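Local coordinates for protein Hpr(Ser) kinase (Coxiella burnetii, PDB 3TQF) that probably acts as a bifunctional, ATP-dependent kinase and phosphatase that adds phosphate to a serine of HPr and removes it again, at residues E121-G125 with I126-K130. Numbering follows the deposited sequence.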
ATOM      1  N   GLU A 121      13.561 -12.740  23.274  1.00 46.31           N
ATOM      2  CA  GLU A 121      14.764 -11.911  23.340  1.00 46.93           C
ATOM      3  C   GLU A 121      15.006 -11.490  24.775  1.00 48.07           C
ATOM      4  O   GLU A 121      14.079 -11.053  25.457  1.00 47.12           O
ATOM      5  CB  GLU A 121      14.587 -10.648  22.497  1.00 44.81           C
ATOM      6  CG  GLU A 121      14.834 -10.841  21.018  1.00 45.11           C
ATOM      7  CD  GLU A 121      15.996 -10.034  20.502  1.00 46.44           C
ATOM      8  OE1 GLU A 121      17.134 -10.263  20.968  1.00 49.62           O
ATOM      9  OE2 GLU A 121      15.768  -9.175  19.623  1.00 45.85           O
ATOM     10  N   ILE A 122      16.253 -11.610  25.224  1.00 50.26           N
ATOM     11  CA  ILE A 122      16.649 -11.104  26.535  1.00 51.80           C
ATOM     12  C   ILE A 122      17.157  -9.677  26.362  1.00 50.79           C
ATOM     13  O   ILE A 122      18.242  -9.457  25.826  1.00 51.68           O
ATOM     14  CB  ILE A 122      17.747 -11.969  27.196  1.00 55.22           C
ATOM     15  CG1 ILE A 122      17.422 -13.464  27.083  1.00 56.46           C
ATOM     16  CG2 ILE A 122      17.914 -11.575  28.649  1.00 57.29           C
ATOM     17  CD1 ILE A 122      16.013 -13.825  27.479  1.00 55.71           C
ATOM     18  N   ILE A 123      16.354  -8.709  26.795  1.00 49.31           N
ATOM     19  CA  ILE A 123      16.733  -7.301  26.748  1.00 48.63           C
ATOM     20  C   ILE A 123      16.913  -6.792  28.181  1.00 50.59           C
ATOM     21  O   ILE A 123      15.946  -6.638  28.921  1.00 50.38           O
ATOM     22  CB  ILE A 123      15.676  -6.460  26.006  1.00 45.72           C
ATOM     23  CG1 ILE A 123      15.302  -7.124  24.676  1.00 43.78           C
ATOM     24  CG2 ILE A 123      16.193  -5.048  25.772  1.00 45.50           C
ATOM     25  CD1 ILE A 123      14.386  -6.300  23.796  1.00 40.27           C
ATOM     26  N   LEU A 124      18.160  -6.551  28.566  1.00 52.80           N
ATOM     27  CA  LEU A 124      18.499  -6.207  29.945  1.00 55.57           C
ATOM     28  C   LEU A 124      17.865  -7.175  30.940  1.00 56.73           C
ATOM     29  O   LEU A 124      17.305  -6.760  31.952  1.00 57.79           O
ATOM     30  CB  LEU A 124      18.095  -4.763  30.263  1.00 55.14           C
ATOM     31  CG  LEU A 124      18.759  -3.693  29.394  1.00 54.43           C
ATOM     32  CD1 LEU A 124      18.268  -2.304  29.786  1.00 54.31           C
ATOM     33  CD2 LEU A 124      20.272  -3.788  29.502  1.00 56.62           C
ATOM     34  N   GLY A 125      17.952  -8.468  30.631  1.00 56.86           N
ATOM     35  CA  GLY A 125      17.473  -9.521  31.520  1.00 58.38           C
ATOM     36  C   GLY A 125      15.971  -9.718  31.552  1.00 56.40           C
ATOM     37  O   GLY A 125      15.469 -10.469  32.383  1.00 58.13           O
ATOM     38  N   ILE A 126      15.246  -9.053  30.658  1.00 53.16           N
ATOM     39  CA  ILE A 126      13.795  -9.180  30.594  1.00 51.36           C
ATOM     40  C   ILE A 126      13.408  -9.948  29.331  1.00 49.17           C
ATOM     41  O   ILE A 126      13.956  -9.704  28.262  1.00 47.85           O
ATOM     42  CB  ILE A 126      13.116  -7.793  30.633  1.00 49.98           C
ATOM     43  CG1 ILE A 126      13.271  -7.192  32.035  1.00 53.04           C
ATOM     44  CG2 ILE A 126      11.645  -7.890  30.258  1.00 47.58           C
ATOM     45  CD1 ILE A 126      12.545  -5.879  32.233  1.00 53.36           C
ATOM     46  N   ASN A 127      12.480 -10.890  29.474  1.00 49.15           N
ATOM     47  CA  ASN A 127      12.007 -11.685  28.353  1.00 47.57           C
ATOM     48  C   ASN A 127      11.023 -10.886  27.536  1.00 44.90           C
ATOM     49  O   ASN A 127       9.912 -10.626  27.990  1.00 44.92           O
ATOM     50  CB  ASN A 127      11.321 -12.965  28.833  1.00 49.05           C
ATOM     51  CG  ASN A 127      12.289 -13.956  29.435  1.00 52.16           C
ATOM     52  OD1 ASN A 127      13.493 -13.713  29.475  1.00 53.61           O
ATOM     53  ND2 ASN A 127      11.769 -15.082  29.910  1.00 53.72           N
ATOM     54  N   VAL A 128      11.437 -10.493  26.336  1.00 43.15           N
ATOM     55  CA  VAL A 128      10.548  -9.844  25.392  1.00 40.65           C
ATOM     56  C   VAL A 128      10.198 -10.851  24.293  1.00 40.07           C
ATOM     57  O   VAL A 128      11.092 -11.432  23.677  1.00 40.56           O
ATOM     58  CB  VAL A 128      11.207  -8.604  24.776  1.00 39.49           C
ATOM     59  CG1 VAL A 128      10.296  -7.985  23.724  1.00 37.29           C
ATOM     60  CG2 VAL A 128      11.546  -7.596  25.865  1.00 40.22           C
ATOM     61  N   PRO A 129       8.895 -11.085  24.060  1.00 39.31           N
ATOM     62  CA  PRO A 129       8.503 -11.975  22.969  1.00 38.91           C
ATOM     63  C   PRO A 129       9.035 -11.479  21.633  1.00 37.56           C
ATOM     64  O   PRO A 129       9.074 -10.272  21.394  1.00 36.18           O
ATOM     65  CB  PRO A 129       6.973 -11.920  22.989  1.00 38.26           C
ATOM     66  CG  PRO A 129       6.608 -11.467  24.353  1.00 38.98           C
ATOM     67  CD  PRO A 129       7.747 -10.661  24.881  1.00 39.28           C
ATOM     68  N   LYS A 130       9.448 -12.410  20.781  1.00 38.34           N
ATOM     69  CA  LYS A 130      10.093 -12.082  19.517  1.00 37.70           C
ATOM     70  C   LYS A 130       9.472 -12.894  18.395  1.00 37.71           C
ATOM     71  O   LYS A 130       9.344 -14.107  18.510  1.00 39.24           O
ATOM     72  CB  LYS A 130      11.587 -12.385  19.601  1.00 39.36           C
ATOM     73  CG  LYS A 130      12.414 -11.833  18.462  1.00 39.25           C
ATOM     74  CD  LYS A 130      13.724 -12.594  18.333  1.00 42.49           C
ATOM     75  CE  LYS A 130      14.795 -11.782  17.617  1.00 43.40           C
ATOM     76  NZ  LYS A 130      16.172 -12.196  18.034  1.00 46.80           N
TER
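K130 runs its extended chain across the side chain of E121, K130 CD lying 3.4 Å from E121 CG, before the ammonium reaches the carboxylate. The salt bridge, K130 NZ to E121 OE2, is loose at 3.4 Å. CG of E121 is anti to its carbonyl carbon (chi1 -81°), and a bend at chi2 then swings the carboxylate over to the lysine; OE2 also makes a weak hydrogen bond to S98 OG on strand 92-102. The two backbones form a beta hairpin with a two-residue loop, closed by a type I' turn from I123 to I126 with L124 and G125 both at positive phi. E121 and V128 exchange two nearly straight bonds, E121 N to V128 O and V128 N to E121 O, both 2.8 Å. I123 N gives a 3.0 Å bond to I126 O, but the return bond, I126 N to I123 O, arrives well above the carbonyl plane at 3.1 Å. The side chains of E121, I123, I126 and V128 share one face. There I123 CD1 packs on V128 CG2 at 3.7 Å, with L58 of strand 58-61 against both residues. On the other face I122 and N127 lie alongside each other, I122 CD1 beside N127 OD1.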